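Probable peptidyl-prolyl cis-trans isomerase (PDB 2OSE) is a homotrimeric, virion-associated cyclophilin of Mimivirus that probably isomerises peptidyl-prolyl bonds and may bind cyclosporin A. Local coordinates at residues M148-D153 against N158-L163; E6-S11 against L35-F40; L31-F36 against E45-L50. All blocks are in the same frame, centred on the assembly; numbering follows the deposited sequence.

Interaction 1: residues M148-D153 against N158-L163; sequences MITLDD and NVLDEL
Asp153 and Leu160 are the nearest pair of CA atoms, 7.8 Å apart, where the chain leaving strand 147-150 turns back through a loop into the 3-10 segment 160-162. Asn158 ND2 donates to Asp153 O at 2.9 Å, the donor lying in the carbonyl plane and the oxygen 10° out of the amide plane. The amide reaches there because Asn158 CG stands between its backbone N and carbonyl carbon (chi1 63°). Its OD1 accepts from Arg155 N and, weakly, from Leu160 N. Leu160 CD1 presses to within 3.1 Å of Asp152 O, and both Leu160 methyls lie 4.1 Å from Thr150 CG2. Thr150 OG1 bonds to Ser125 O and Leu128 N. Farther back on the strand, Met148, bent at its last torsion, crosses Leu163 at a slant, SD near both leucine methyls and Met148 CE 4.0 Å from Leu163 CD2. This pair probably belongs to the wall of the hydrophobic proline pocket of cyclophilins; Ala191 of a second subunit packs on both. The chemistry grades from polar to apolar: an amide engaged through nitrogen and oxygen, which fixes its rotation, closes the loop, Leu160 packs beside it, and the Met148-Leu163 pair closes the other end.

Interaction 2: residues E6-S11 against L35-F40; sequences EDLPNS and LFRDAF
Arg37 reaches the 6-11 arm with CG anti to its backbone N (chi1 -166°) and a chain extended from CG to NE, so that its guanidinium stands well clear of the 3-10 segment 37-39. Asn10 CG is likewise swung opposite its own backbone N, which carries the amide over one face of that guanidinium. The two flat groups are stacked, their planes 10° apart. Asn10 ND2 lies above the centre of the guanidinium, 3.5 Å from Arg37 CZ, and Asn10 OD1 sits over the other end, 3.7 Å from Arg37 NE. That OD1 also accepts from Gly12 N, which fixes the rotation of the amide and leaves its flat side against the arginine. Near the guanidinium plane Arg37 NH2 gives a hydrogen bond to Pro9 O, 2.7 Å long but bent (N-H...O 140°), with the donor somewhat tilted from the carbonyl plane. Leu8 adds apolar cover at the same nitrogen: its CB is 3.8 Å and its CD1 4.0 Å from Arg37 NH2, both coming in obliquely. Arg37 NE turns to a different partner, a salt bridge with Glu45 OE2, so the guanidinium is held by a carbonyl and a carboxylate while the asparagine lies on its face. The carboxylate probably balances the charge of the arginine. The result is an amide-guanidinium stack at the surface of the protein. It joins the N-terminal arm that precedes strand 16-23 to the turn linking strand 26-35 with helix 41-52, a strand-to-helix connection of the cyclophilin fold.

Interaction 3: residues L31-F36 against E45-L50; sequences LQIKLF and ENFVQL
Leu35 on strand 31-35 faces Phe47 and Val48 on helix 45-50, the two axes running roughly antiparallel (147°) and 10.6 Å apart at their closest, with the CA atoms of Leu35 and Val48 the nearest CA pair at 8.5 Å. Three apolar side-chain pairs carry the contact. Leu35 divides its methyls between two partners: CD2 comes to 3.6 Å from Phe47 CD2, meeting the ring obliquely, while CD1 lies 3.9 Å from Val48 CG2. The leucine lies roughly perpendicular to the phenylalanine side chain and runs antiparallel to that of the valine, filling the notch between these two successive helix residues. Its chi2 of 110°, away from the usual staggered values, places CD2 at the ring and CD1 at Val48. Phe47 leaves the helix with CG anti to the backbone N (chi1 -171°), a setting that throws its ring across toward the sheet. At the far end of that ring CZ is 4.4 Å from Ile33 CD1, a looser and again oblique approach. Ile33 and Leu35, two residues apart on the strand, both direct their side chains at the helix, so Phe47 spans the pair. All four residues are buried, and the seam relies on shape rather than polarity. Leu129 of strand 128-135 touches Ile33, Leu35 and Phe47 alike, Met19 of strand 16-23 also meets Phe47, and Phe147 meets its ring edge-to-face. Together, contacts with strands 16-23, 26-35, 128-135 and 147-150 set helix 41-52 against the sheet, consistent with a helix that caps the cyclophilin barrel.

Overall arrangement
Interactions 2 and 3 are neighbours, their centres 10 Å apart, and share Leu35 and Phe36. Glu45, on the helix of interaction 3, couples them through its salt bridge to Arg37 and through OE1, which lies 2.7 Å from Ser11 OG, a probable hydrogen bond. The surface arm is thereby tied to the helix that packs on the sheet. Interaction 1 lies at the probable proline pocket and alone of the three reaches another subunit. Interactions 2 and 3 lie away from that pocket, their centres 25 Å and 19 Å from that of interaction 1. Interaction 3 nevertheless touches interaction 1 through the core, where Ile149 CD1 is 3.6 Å from Leu31 CD1.

Interaction 1: residues M148-D153 against N158-L163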
ATOM      1  N   MET A 148     -16.523  10.227  -1.054  1.00 23.36           N
ATOM      2  CA  MET A 148     -15.528  10.811  -1.909  1.00 23.09           C
ATOM      3  C   MET A 148     -15.852  12.292  -2.126  1.00 23.07           C
ATOM      4  O   MET A 148     -17.011  12.651  -2.259  1.00 21.57           O
ATOM      5  CB  MET A 148     -15.607  10.100  -3.256  1.00 22.75           C
ATOM      6  CG  MET A 148     -14.592  10.576  -4.291  1.00 23.02           C
ATOM      7  SD  MET A 148     -14.804   9.830  -5.913  1.00 26.67           S
ATOM      8  CE  MET A 148     -14.118   8.175  -5.565  1.00 28.07           C
ATOM      9  N   ILE A 149     -14.806  13.124  -2.207  1.00 22.88           N
ATOM     10  CA  ILE A 149     -14.945  14.522  -2.666  1.00 21.99           C
ATOM     11  C   ILE A 149     -14.014  14.753  -3.831  1.00 22.36           C
ATOM     12  O   ILE A 149     -12.800  14.419  -3.768  1.00 21.53           O
ATOM     13  CB  ILE A 149     -14.656  15.546  -1.493  1.00 21.21           C
ATOM     14  CG1 ILE A 149     -15.601  15.294  -0.310  1.00 21.09           C
ATOM     15  CG2 ILE A 149     -14.744  16.995  -1.987  1.00 20.88           C
ATOM     16  CD1 ILE A 149     -15.340  16.186   0.885  1.00 20.75           C
ATOM     17  N   THR A 150     -14.546  15.345  -4.899  1.00 23.09           N
ATOM     18  CA  THR A 150     -13.732  15.627  -6.082  1.00 22.96           C
ATOM     19  C   THR A 150     -12.865  16.867  -5.876  1.00 23.46           C
ATOM     20  O   THR A 150     -13.335  17.896  -5.320  1.00 23.03           O
ATOM     21  CB  THR A 150     -14.581  15.827  -7.377  1.00 23.59           C
ATOM     22  OG1 THR A 150     -15.667  16.737  -7.104  1.00 25.04           O
ATOM     23  CG2 THR A 150     -15.159  14.501  -7.875  1.00 23.71           C
ATOM     24  N   LEU A 151     -11.628  16.810  -6.405  1.00 23.87           N
ATOM     25  CA  LEU A 151     -10.645  17.904  -6.276  1.00 24.61           C
ATOM     26  C   LEU A 151     -10.643  18.784  -7.509  1.00 26.38           C
ATOM     27  O   LEU A 151     -10.040  19.870  -7.511  1.00 26.60           O
ATOM     28  CB  LEU A 151      -9.217  17.378  -6.026  1.00 23.98           C
ATOM     29  CG  LEU A 151      -9.011  16.580  -4.738  1.00 22.99           C
ATOM     30  CD1 LEU A 151      -7.618  15.934  -4.698  1.00 24.48           C
ATOM     31  CD2 LEU A 151      -9.247  17.414  -3.461  1.00 17.63           C
ATOM     32  N   ASP A 152     -11.312  18.327  -8.568  1.00 27.84           N
ATOM     33  CA  ASP A 152     -11.353  19.120  -9.785  1.00 29.38           C
ATOM     34  C   ASP A 152     -12.613  18.814 -10.565  1.00 29.98           C
ATOM     35  O   ASP A 152     -13.361  17.903 -10.193  1.00 29.44           O
ATOM     36  CB  ASP A 152     -10.122  18.818 -10.646  1.00 29.99           C
ATOM     37  CG  ASP A 152      -9.772  19.961 -11.584  1.00 34.69           C
ATOM     38  OD1 ASP A 152     -10.564  20.935 -11.733  1.00 40.09           O
ATOM     39  OD2 ASP A 152      -8.688  19.895 -12.173  1.00 40.83           O
ATOM     40  N   ASP A 153     -12.843  19.598 -11.627  1.00 30.43           N
ATOM     41  CA  ASP A 153     -13.852  19.310 -12.645  1.00 33.16           C
ATOM     42  C   ASP A 153     -13.302  18.169 -13.524  1.00 33.65           C
ATOM     43  O   ASP A 153     -12.093  17.940 -13.565  1.00 33.18           O
ATOM     44  CB  ASP A 153     -14.053  20.531 -13.567  1.00 33.25           C
ATOM     45  CG  ASP A 153     -14.558  21.760 -12.837  1.00 37.76           C
ATOM     46  OD1 ASP A 153     -15.329  21.637 -11.852  1.00 39.86           O
ATOM     47  OD2 ASP A 153     -14.184  22.874 -13.273  1.00 44.08           O
ATOM     48  N   ASN A 158      -7.464  14.287 -16.337  1.00 41.46           N
ATOM     49  CA  ASN A 158      -7.750  13.473 -15.143  1.00 39.20           C
ATOM     50  C   ASN A 158      -8.630  12.276 -15.480  1.00 38.20           C
ATOM     51  O   ASN A 158      -8.986  12.081 -16.644  1.00 39.21           O
ATOM     52  CB  ASN A 158      -8.307  14.327 -13.974  1.00 38.69           C
ATOM     53  CG  ASN A 158      -9.649  14.978 -14.290  1.00 37.02           C
ATOM     54  OD1 ASN A 158     -10.522  14.366 -14.906  1.00 34.59           O
ATOM     55  ND2 ASN A 158      -9.815  16.232 -13.862  1.00 35.05           N
ATOM     56  N   VAL A 159      -8.999  11.495 -14.475  1.00 37.04           N
ATOM     57  CA  VAL A 159      -9.804  10.296 -14.688  1.00 36.63           C
ATOM     58  C   VAL A 159     -11.164  10.305 -13.997  1.00 36.08           C
ATOM     59  O   VAL A 159     -11.744   9.255 -13.720  1.00 36.56           O
ATOM     60  CB  VAL A 159      -9.024   8.995 -14.357  1.00 36.88           C
ATOM     61  CG1 VAL A 159      -7.936   8.743 -15.428  1.00 38.53           C
ATOM     62  CG2 VAL A 159      -8.428   8.997 -12.942  1.00 35.87           C
ATOM     63  N   LEU A 160     -11.691  11.489 -13.732  1.00 35.02           N
ATOM     64  CA  LEU A 160     -13.006  11.598 -13.123  1.00 34.47           C
ATOM     65  C   LEU A 160     -14.106  11.092 -14.064  1.00 35.11           C
ATOM     66  O   LEU A 160     -15.108  10.550 -13.594  1.00 34.57           O
ATOM     67  CB  LEU A 160     -13.284  13.033 -12.636  1.00 33.73           C
ATOM     68  CG  LEU A 160     -12.394  13.560 -11.508  1.00 30.78           C
ATOM     69  CD1 LEU A 160     -12.804  14.980 -11.139  1.00 28.68           C
ATOM     70  CD2 LEU A 160     -12.411  12.634 -10.276  1.00 25.84           C
ATOM     71  N   ASP A 161     -13.922  11.241 -15.380  1.00 36.03           N
ATOM     72  CA  ASP A 161     -14.899  10.662 -16.309  1.00 38.29           C
ATOM     73  C   ASP A 161     -14.988   9.133 -16.249  1.00 38.60           C
ATOM     74  O   ASP A 161     -15.937   8.545 -16.773  1.00 38.96           O
ATOM     75  CB  ASP A 161     -14.741  11.168 -17.745  1.00 39.40           C
ATOM     76  CG  ASP A 161     -13.397  10.839 -18.350  1.00 41.71           C
ATOM     77  OD1 ASP A 161     -12.675   9.936 -17.858  1.00 43.45           O
ATOM     78  OD2 ASP A 161     -13.062  11.526 -19.340  1.00 46.58           O
ATOM     79  N   GLU A 162     -14.020   8.502 -15.585  1.00 39.04           N
ATOM     80  CA  GLU A 162     -13.976   7.033 -15.525  1.00 39.92           C
ATOM     81  C   GLU A 162     -14.719   6.483 -14.321  1.00 39.20           C
ATOM     82  O   GLU A 162     -14.867   5.259 -14.191  1.00 39.97           O
ATOM     83  CB  GLU A 162     -12.529   6.520 -15.524  1.00 39.81           C
ATOM     84  CG  GLU A 162     -11.816   6.660 -16.882  1.00 41.99           C
ATOM     85  CD  GLU A 162     -10.316   6.336 -16.817  1.00 41.54           C
ATOM     86  OE1 GLU A 162      -9.875   5.617 -15.878  1.00 45.66           O
ATOM     87  OE2 GLU A 162      -9.572   6.837 -17.699  1.00 42.72           O
ATOM     88  N   LEU A 163     -15.179   7.372 -13.432  1.00 37.61           N
ATOM     89  CA  LEU A 163     -15.895   6.931 -12.230  1.00 36.32           C
ATOM     90  C   LEU A 163     -17.173   6.229 -12.627  1.00 36.34           C
ATOM     91  O   LEU A 163     -17.854   6.675 -13.538  1.00 35.73           O
ATOM     92  CB  LEU A 163     -16.209   8.100 -11.287  1.00 35.87           C
ATOM     93  CG  LEU A 163     -15.033   8.784 -10.545  1.00 36.37           C
ATOM     94  CD1 LEU A 163     -15.516  10.081  -9.875  1.00 35.45           C
ATOM     95  CD2 LEU A 163     -14.368   7.861  -9.517  1.00 35.47           C
TER

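Interaction 2: residues E6-S11 against L35-F40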
ATOM      1  N   GLU A   6     -36.136   1.363   7.470  1.00 56.73           N
ATOM      2  CA  GLU A   6     -37.582   1.317   7.246  1.00 57.11           C
ATOM      3  C   GLU A   6     -38.239   2.630   7.713  1.00 56.69           C
ATOM      4  O   GLU A   6     -39.275   3.050   7.180  1.00 56.80           O
ATOM      5  CB  GLU A   6     -38.178   0.097   7.980  1.00 57.36           C
ATOM      6  CG  GLU A   6     -37.823  -1.289   7.377  1.00 59.73           C
ATOM      7  CD  GLU A   6     -36.325  -1.691   7.477  1.00 63.16           C
ATOM      8  OE1 GLU A   6     -35.780  -1.842   8.609  1.00 63.26           O
ATOM      9  OE2 GLU A   6     -35.701  -1.888   6.401  1.00 63.74           O
ATOM     10  N   ASP A   7     -37.603   3.281   8.691  1.00 56.10           N
ATOM     11  CA  ASP A   7     -38.124   4.498   9.309  1.00 55.50           C
ATOM     12  C   ASP A   7     -37.035   5.587   9.450  1.00 53.96           C
ATOM     13  O   ASP A   7     -36.545   5.872  10.547  1.00 53.87           O
ATOM     14  CB  ASP A   7     -38.755   4.147  10.670  1.00 56.20           C
ATOM     15  CG  ASP A   7     -39.621   5.283  11.243  1.00 58.00           C
ATOM     16  OD1 ASP A   7     -40.251   6.036  10.451  1.00 58.96           O
ATOM     17  OD2 ASP A   7     -39.672   5.403  12.495  1.00 59.53           O
ATOM     18  N   LEU A   8     -36.670   6.187   8.322  1.00 52.36           N
ATOM     19  CA  LEU A   8     -35.507   7.079   8.241  1.00 50.72           C
ATOM     20  C   LEU A   8     -35.700   8.386   8.993  1.00 49.78           C
ATOM     21  O   LEU A   8     -36.781   8.991   8.907  1.00 49.13           O
ATOM     22  CB  LEU A   8     -35.227   7.430   6.780  1.00 50.82           C
ATOM     23  CG  LEU A   8     -34.585   6.425   5.834  1.00 49.58           C
ATOM     24  CD1 LEU A   8     -34.383   7.132   4.515  1.00 48.03           C
ATOM     25  CD2 LEU A   8     -33.267   5.927   6.412  1.00 47.64           C
ATOM     26  N   PRO A   9     -34.636   8.871   9.675  1.00 48.66           N
ATOM     27  CA  PRO A   9     -34.782  10.205  10.270  1.00 47.54           C
ATOM     28  C   PRO A   9     -34.900  11.210   9.138  1.00 46.41           C
ATOM     29  O   PRO A   9     -34.702  10.862   7.965  1.00 45.44           O
ATOM     30  CB  PRO A   9     -33.483  10.398  11.069  1.00 47.66           C
ATOM     31  CG  PRO A   9     -32.494   9.488  10.404  1.00 48.18           C
ATOM     32  CD  PRO A   9     -33.292   8.305   9.900  1.00 48.95           C
ATOM     33  N   ASN A  10     -35.293  12.432   9.452  1.00 45.67           N
ATOM     34  CA  ASN A  10     -35.321  13.434   8.397  1.00 45.06           C
ATOM     35  C   ASN A  10     -34.602  14.675   8.861  1.00 44.23           C
ATOM     36  O   ASN A  10     -35.040  15.340   9.804  1.00 44.24           O
ATOM     37  CB  ASN A  10     -36.744  13.723   7.921  1.00 45.72           C
ATOM     38  CG  ASN A  10     -36.768  14.429   6.591  1.00 46.38           C
ATOM     39  OD1 ASN A  10     -36.026  15.391   6.373  1.00 47.04           O
ATOM     40  ND2 ASN A  10     -37.624  13.963   5.684  1.00 49.14           N
ATOM     41  N   SER A  11     -33.470  14.956   8.214  1.00 42.48           N
ATOM     42  CA  SER A  11     -32.555  15.980   8.696  1.00 40.79           C
ATOM     43  C   SER A  11     -32.755  17.299   7.957  1.00 39.33           C
ATOM     44  O   SER A  11     -32.063  18.289   8.234  1.00 39.49           O
ATOM     45  CB  SER A  11     -31.103  15.492   8.603  1.00 40.98           C
ATOM     46  OG  SER A  11     -30.805  14.571   9.648  1.00 43.03           O
ATOM     47  N   LEU A  35     -26.024  18.925   1.384  1.00 25.51           N
ATOM     48  CA  LEU A  35     -26.430  17.617   0.898  1.00 26.42           C
ATOM     49  C   LEU A  35     -27.776  17.685   0.180  1.00 27.63           C
ATOM     50  O   LEU A  35     -28.574  18.622   0.389  1.00 27.04           O
ATOM     51  CB  LEU A  35     -26.471  16.592   2.044  1.00 26.07           C
ATOM     52  CG  LEU A  35     -25.027  16.383   2.543  1.00 29.16           C
ATOM     53  CD1 LEU A  35     -24.889  16.991   3.942  1.00 28.60           C
ATOM     54  CD2 LEU A  35     -24.652  14.971   2.565  1.00 29.39           C
ATOM     55  N   PHE A  36     -28.008  16.702  -0.683  1.00 28.00           N
ATOM     56  CA  PHE A  36     -29.220  16.667  -1.506  1.00 28.21           C
ATOM     57  C   PHE A  36     -29.948  15.406  -1.060  1.00 28.52           C
ATOM     58  O   PHE A  36     -29.701  14.339  -1.592  1.00 27.82           O
ATOM     59  CB  PHE A  36     -28.914  16.602  -3.010  1.00 27.46           C
ATOM     60  CG  PHE A  36     -27.789  17.531  -3.495  1.00 29.22           C
ATOM     61  CD1 PHE A  36     -27.748  18.887  -3.145  1.00 29.33           C
ATOM     62  CD2 PHE A  36     -26.803  17.043  -4.336  1.00 26.82           C
ATOM     63  CE1 PHE A  36     -26.730  19.711  -3.613  1.00 30.32           C
ATOM     64  CE2 PHE A  36     -25.798  17.847  -4.817  1.00 28.59           C
ATOM     65  CZ  PHE A  36     -25.745  19.186  -4.449  1.00 29.09           C
ATOM     66  N   ARG A  37     -30.793  15.515  -0.041  1.00 29.76           N
ATOM     67  CA  ARG A  37     -31.430  14.334   0.532  1.00 32.58           C
ATOM     68  C   ARG A  37     -32.238  13.609  -0.543  1.00 34.03           C
ATOM     69  O   ARG A  37     -32.299  12.384  -0.492  1.00 35.19           O
ATOM     70  CB  ARG A  37     -32.312  14.690   1.729  1.00 32.88           C
ATOM     71  CG  ARG A  37     -32.743  13.487   2.576  1.00 32.87           C
ATOM     72  CD  ARG A  37     -33.869  13.878   3.543  1.00 33.55           C
ATOM     73  NE  ARG A  37     -34.132  12.817   4.515  1.00 36.88           N
ATOM     74  CZ  ARG A  37     -35.113  11.916   4.406  1.00 35.62           C
ATOM     75  NH1 ARG A  37     -35.912  11.946   3.359  1.00 37.31           N
ATOM     76  NH2 ARG A  37     -35.274  10.972   5.332  1.00 34.19           N
ATOM     77  N   ASP A  38     -32.796  14.355  -1.522  1.00 34.84           N
ATOM     78  CA  ASP A  38     -33.547  13.767  -2.678  1.00 36.50           C
ATOM     79  C   ASP A  38     -32.709  12.953  -3.677  1.00 36.46           C
ATOM     80  O   ASP A  38     -33.240  12.359  -4.616  1.00 37.23           O
ATOM     81  CB  ASP A  38     -34.425  14.796  -3.448  1.00 36.51           C
ATOM     82  CG  ASP A  38     -33.630  15.922  -4.146  1.00 38.89           C
ATOM     83  OD1 ASP A  38     -32.504  15.743  -4.675  1.00 39.21           O
ATOM     84  OD2 ASP A  38     -34.193  17.041  -4.217  1.00 42.10           O
ATOM     85  N   ALA A  39     -31.402  12.935  -3.483  1.00 35.62           N
ATOM     86  CA  ALA A  39     -30.535  12.128  -4.315  1.00 34.33           C
ATOM     87  C   ALA A  39     -30.572  10.674  -3.838  1.00 33.42           C
ATOM     88  O   ALA A  39     -30.494   9.752  -4.651  1.00 33.79           O
ATOM     89  CB  ALA A  39     -29.092  12.683  -4.268  1.00 34.07           C
ATOM     90  N   PHE A  40     -30.678  10.482  -2.526  1.00 32.36           N
ATOM     91  CA  PHE A  40     -30.383   9.206  -1.881  1.00 31.91           C
ATOM     92  C   PHE A  40     -30.682   9.342  -0.412  1.00 31.99           C
ATOM     93  O   PHE A  40     -29.746   9.501   0.397  1.00 32.85           O
ATOM     94  CB  PHE A  40     -28.873   8.888  -2.048  1.00 31.90           C
ATOM     95  CG  PHE A  40     -28.460   7.495  -1.659  1.00 31.96           C
ATOM     96  CD1 PHE A  40     -29.354   6.593  -1.068  1.00 32.17           C
ATOM     97  CD2 PHE A  40     -27.117   7.086  -1.879  1.00 32.68           C
ATOM     98  CE1 PHE A  40     -28.941   5.311  -0.699  1.00 33.53           C
ATOM     99  CE2 PHE A  40     -26.692   5.808  -1.523  1.00 32.68           C
ATOM    100  CZ  PHE A  40     -27.600   4.906  -0.939  1.00 33.27           C
TER

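Interaction 3: residues L31-F36 against E45-L50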
ATOM      1  N   LEU A  31     -14.329  22.332   5.528  1.00 20.64           N
ATOM      2  CA  LEU A  31     -15.270  22.129   4.421  1.00 20.91           C
ATOM      3  C   LEU A  31     -16.684  22.312   4.927  1.00 20.67           C
ATOM      4  O   LEU A  31     -16.994  21.890   6.025  1.00 22.72           O
ATOM      5  CB  LEU A  31     -15.109  20.719   3.836  1.00 20.45           C
ATOM      6  CG  LEU A  31     -13.720  20.319   3.321  1.00 18.95           C
ATOM      7  CD1 LEU A  31     -13.816  18.844   2.806  1.00 23.08           C
ATOM      8  CD2 LEU A  31     -13.199  21.252   2.227  1.00 20.49           C
ATOM      9  N   GLN A  32     -17.516  22.987   4.144  1.00 20.03           N
ATOM     10  CA  GLN A  32     -18.923  23.185   4.433  1.00 19.76           C
ATOM     11  C   GLN A  32     -19.647  22.560   3.276  1.00 19.87           C
ATOM     12  O   GLN A  32     -19.376  22.883   2.127  1.00 18.66           O
ATOM     13  CB  GLN A  32     -19.223  24.678   4.459  1.00 20.03           C
ATOM     14  CG  GLN A  32     -18.580  25.447   5.668  1.00 21.41           C
ATOM     15  CD  GLN A  32     -18.907  26.906   5.569  1.00 23.43           C
ATOM     16  OE1 GLN A  32     -18.429  27.572   4.662  1.00 25.82           O
ATOM     17  NE2 GLN A  32     -19.744  27.413   6.471  1.00 22.81           N
ATOM     18  N   ILE A  33     -20.552  21.641   3.576  1.00 20.78           N
ATOM     19  CA  ILE A  33     -21.127  20.789   2.539  1.00 22.27           C
ATOM     20  C   ILE A  33     -22.645  20.840   2.624  1.00 22.59           C
ATOM     21  O   ILE A  33     -23.211  20.670   3.705  1.00 22.12           O
ATOM     22  CB  ILE A  33     -20.645  19.314   2.727  1.00 22.85           C
ATOM     23  CG1 ILE A  33     -19.130  19.188   2.499  1.00 21.91           C
ATOM     24  CG2 ILE A  33     -21.379  18.337   1.756  1.00 23.91           C
ATOM     25  CD1 ILE A  33     -18.534  17.917   3.101  1.00 22.56           C
ATOM     26  N   LYS A  34     -23.289  21.098   1.489  1.00 23.78           N
ATOM     27  CA  LYS A  34     -24.736  21.007   1.393  1.00 25.78           C
ATOM     28  C   LYS A  34     -25.140  19.676   0.735  1.00 25.12           C
ATOM     29  O   LYS A  34     -24.675  19.374  -0.345  1.00 24.03           O
ATOM     30  CB  LYS A  34     -25.254  22.152   0.513  1.00 25.74           C
ATOM     31  CG  LYS A  34     -26.782  22.198   0.422  1.00 27.09           C
ATOM     32  CD  LYS A  34     -27.234  23.454  -0.386  1.00 30.52           C
ATOM     33  CE  LYS A  34     -27.506  23.239  -1.839  1.00 36.13           C
ATOM     34  NZ  LYS A  34     -28.581  24.193  -2.345  1.00 37.01           N
ATOM     35  N   LEU A  35     -26.024  18.925   1.384  1.00 25.51           N
ATOM     36  CA  LEU A  35     -26.430  17.617   0.898  1.00 26.42           C
ATOM     37  C   LEU A  35     -27.776  17.685   0.180  1.00 27.63           C
ATOM     38  O   LEU A  35     -28.574  18.622   0.389  1.00 27.04           O
ATOM     39  CB  LEU A  35     -26.471  16.592   2.044  1.00 26.07           C
ATOM     40  CG  LEU A  35     -25.027  16.383   2.543  1.00 29.16           C
ATOM     41  CD1 LEU A  35     -24.889  16.991   3.942  1.00 28.60           C
ATOM     42  CD2 LEU A  35     -24.652  14.971   2.565  1.00 29.39           C
ATOM     43  N   PHE A  36     -28.008  16.702  -0.683  1.00 28.00           N
ATOM     44  CA  PHE A  36     -29.220  16.667  -1.506  1.00 28.21           C
ATOM     45  C   PHE A  36     -29.948  15.406  -1.060  1.00 28.52           C
ATOM     46  O   PHE A  36     -29.701  14.339  -1.592  1.00 27.82           O
ATOM     47  CB  PHE A  36     -28.914  16.602  -3.010  1.00 27.46           C
ATOM     48  CG  PHE A  36     -27.789  17.531  -3.495  1.00 29.22           C
ATOM     49  CD1 PHE A  36     -27.748  18.887  -3.145  1.00 29.33           C
ATOM     50  CD2 PHE A  36     -26.803  17.043  -4.336  1.00 26.82           C
ATOM     51  CE1 PHE A  36     -26.730  19.711  -3.613  1.00 30.32           C
ATOM     52  CE2 PHE A  36     -25.798  17.847  -4.817  1.00 28.59           C
ATOM     53  CZ  PHE A  36     -25.745  19.186  -4.449  1.00 29.09           C
ATOM     54  N   GLU A  45     -28.832  10.502   5.033  1.00 29.11           N
ATOM     55  CA  GLU A  45     -29.048  10.440   6.481  1.00 30.36           C
ATOM     56  C   GLU A  45     -27.901   9.780   7.234  1.00 30.30           C
ATOM     57  O   GLU A  45     -27.506  10.251   8.295  1.00 30.39           O
ATOM     58  CB  GLU A  45     -30.428   9.816   6.852  1.00 30.94           C
ATOM     59  CG  GLU A  45     -31.622  10.667   6.421  1.00 31.67           C
ATOM     60  CD  GLU A  45     -31.703  12.073   7.074  1.00 34.54           C
ATOM     61  OE1 GLU A  45     -31.209  12.293   8.204  1.00 34.79           O
ATOM     62  OE2 GLU A  45     -32.292  12.967   6.430  1.00 37.20           O
ATOM     63  N   ASN A  46     -27.329   8.717   6.663  1.00 30.18           N
ATOM     64  CA  ASN A  46     -26.172   8.102   7.291  1.00 30.23           C
ATOM     65  C   ASN A  46     -25.005   9.095   7.341  1.00 29.00           C
ATOM     66  O   ASN A  46     -24.372   9.236   8.363  1.00 29.13           O
ATOM     67  CB  ASN A  46     -25.757   6.835   6.524  1.00 30.83           C
ATOM     68  CG  ASN A  46     -24.592   6.098   7.180  1.00 32.47           C
ATOM     69  OD1 ASN A  46     -24.619   5.800   8.386  1.00 34.78           O
ATOM     70  ND2 ASN A  46     -23.561   5.778   6.376  1.00 33.12           N
ATOM     71  N   PHE A  47     -24.748   9.791   6.236  1.00 28.33           N
ATOM     72  CA  PHE A  47     -23.687  10.804   6.216  1.00 27.71           C
ATOM     73  C   PHE A  47     -23.922  11.871   7.281  1.00 27.61           C
ATOM     74  O   PHE A  47     -23.045  12.130   8.108  1.00 27.44           O
ATOM     75  CB  PHE A  47     -23.546  11.448   4.834  1.00 26.74           C
ATOM     76  CG  PHE A  47     -22.328  12.346   4.714  1.00 27.03           C
ATOM     77  CD1 PHE A  47     -21.101  11.825   4.286  1.00 23.01           C
ATOM     78  CD2 PHE A  47     -22.407  13.712   5.035  1.00 27.85           C
ATOM     79  CE1 PHE A  47     -19.961  12.636   4.194  1.00 25.58           C
ATOM     80  CE2 PHE A  47     -21.266  14.541   4.944  1.00 28.78           C
ATOM     81  CZ  PHE A  47     -20.050  14.007   4.511  1.00 25.30           C
ATOM     82  N   VAL A  48     -25.107  12.486   7.271  1.00 27.51           N
ATOM     83  CA  VAL A  48     -25.418  13.517   8.271  1.00 28.98           C
ATOM     84  C   VAL A  48     -25.342  13.021   9.727  1.00 29.45           C
ATOM     85  O   VAL A  48     -24.806  13.721  10.591  1.00 28.78           O
ATOM     86  CB  VAL A  48     -26.790  14.235   7.984  1.00 29.22           C
ATOM     87  CG1 VAL A  48     -27.091  15.265   9.042  1.00 30.56           C
ATOM     88  CG2 VAL A  48     -26.796  14.911   6.643  1.00 29.46           C
ATOM     89  N   GLN A  49     -25.860  11.819  10.025  1.00 29.72           N
ATOM     90  CA  GLN A  49     -25.816  11.378  11.428  1.00 30.27           C
ATOM     91  C   GLN A  49     -24.427  11.017  11.888  1.00 30.21           C
ATOM     92  O   GLN A  49     -24.125  11.088  13.074  1.00 30.52           O
ATOM     93  CB  GLN A  49     -26.787  10.223  11.705  1.00 31.17           C
ATOM     94  CG  GLN A  49     -28.226  10.541  11.372  1.00 35.20           C
ATOM     95  CD  GLN A  49     -28.734  11.829  12.013  1.00 38.80           C
ATOM     96  OE1 GLN A  49     -28.337  12.199  13.123  1.00 39.74           O
ATOM     97  NE2 GLN A  49     -29.639  12.505  11.317  1.00 42.16           N
ATOM     98  N   LEU A  50     -23.568  10.624  10.951  1.00 30.35           N
ATOM     99  CA  LEU A  50     -22.168  10.341  11.304  1.00 30.73           C
ATOM    100  C   LEU A  50     -21.404  11.632  11.539  1.00 31.30           C
ATOM    101  O   LEU A  50     -20.424  11.679  12.268  1.00 30.80           O
ATOM    102  CB  LEU A  50     -21.501   9.547  10.197  1.00 30.35           C
ATOM    103  CG  LEU A  50     -21.883   8.054  10.195  1.00 31.93           C
ATOM    104  CD1 LEU A  50     -21.158   7.386   9.053  1.00 30.31           C
ATOM    105  CD2 LEU A  50     -21.477   7.420  11.514  1.00 30.57           C
TER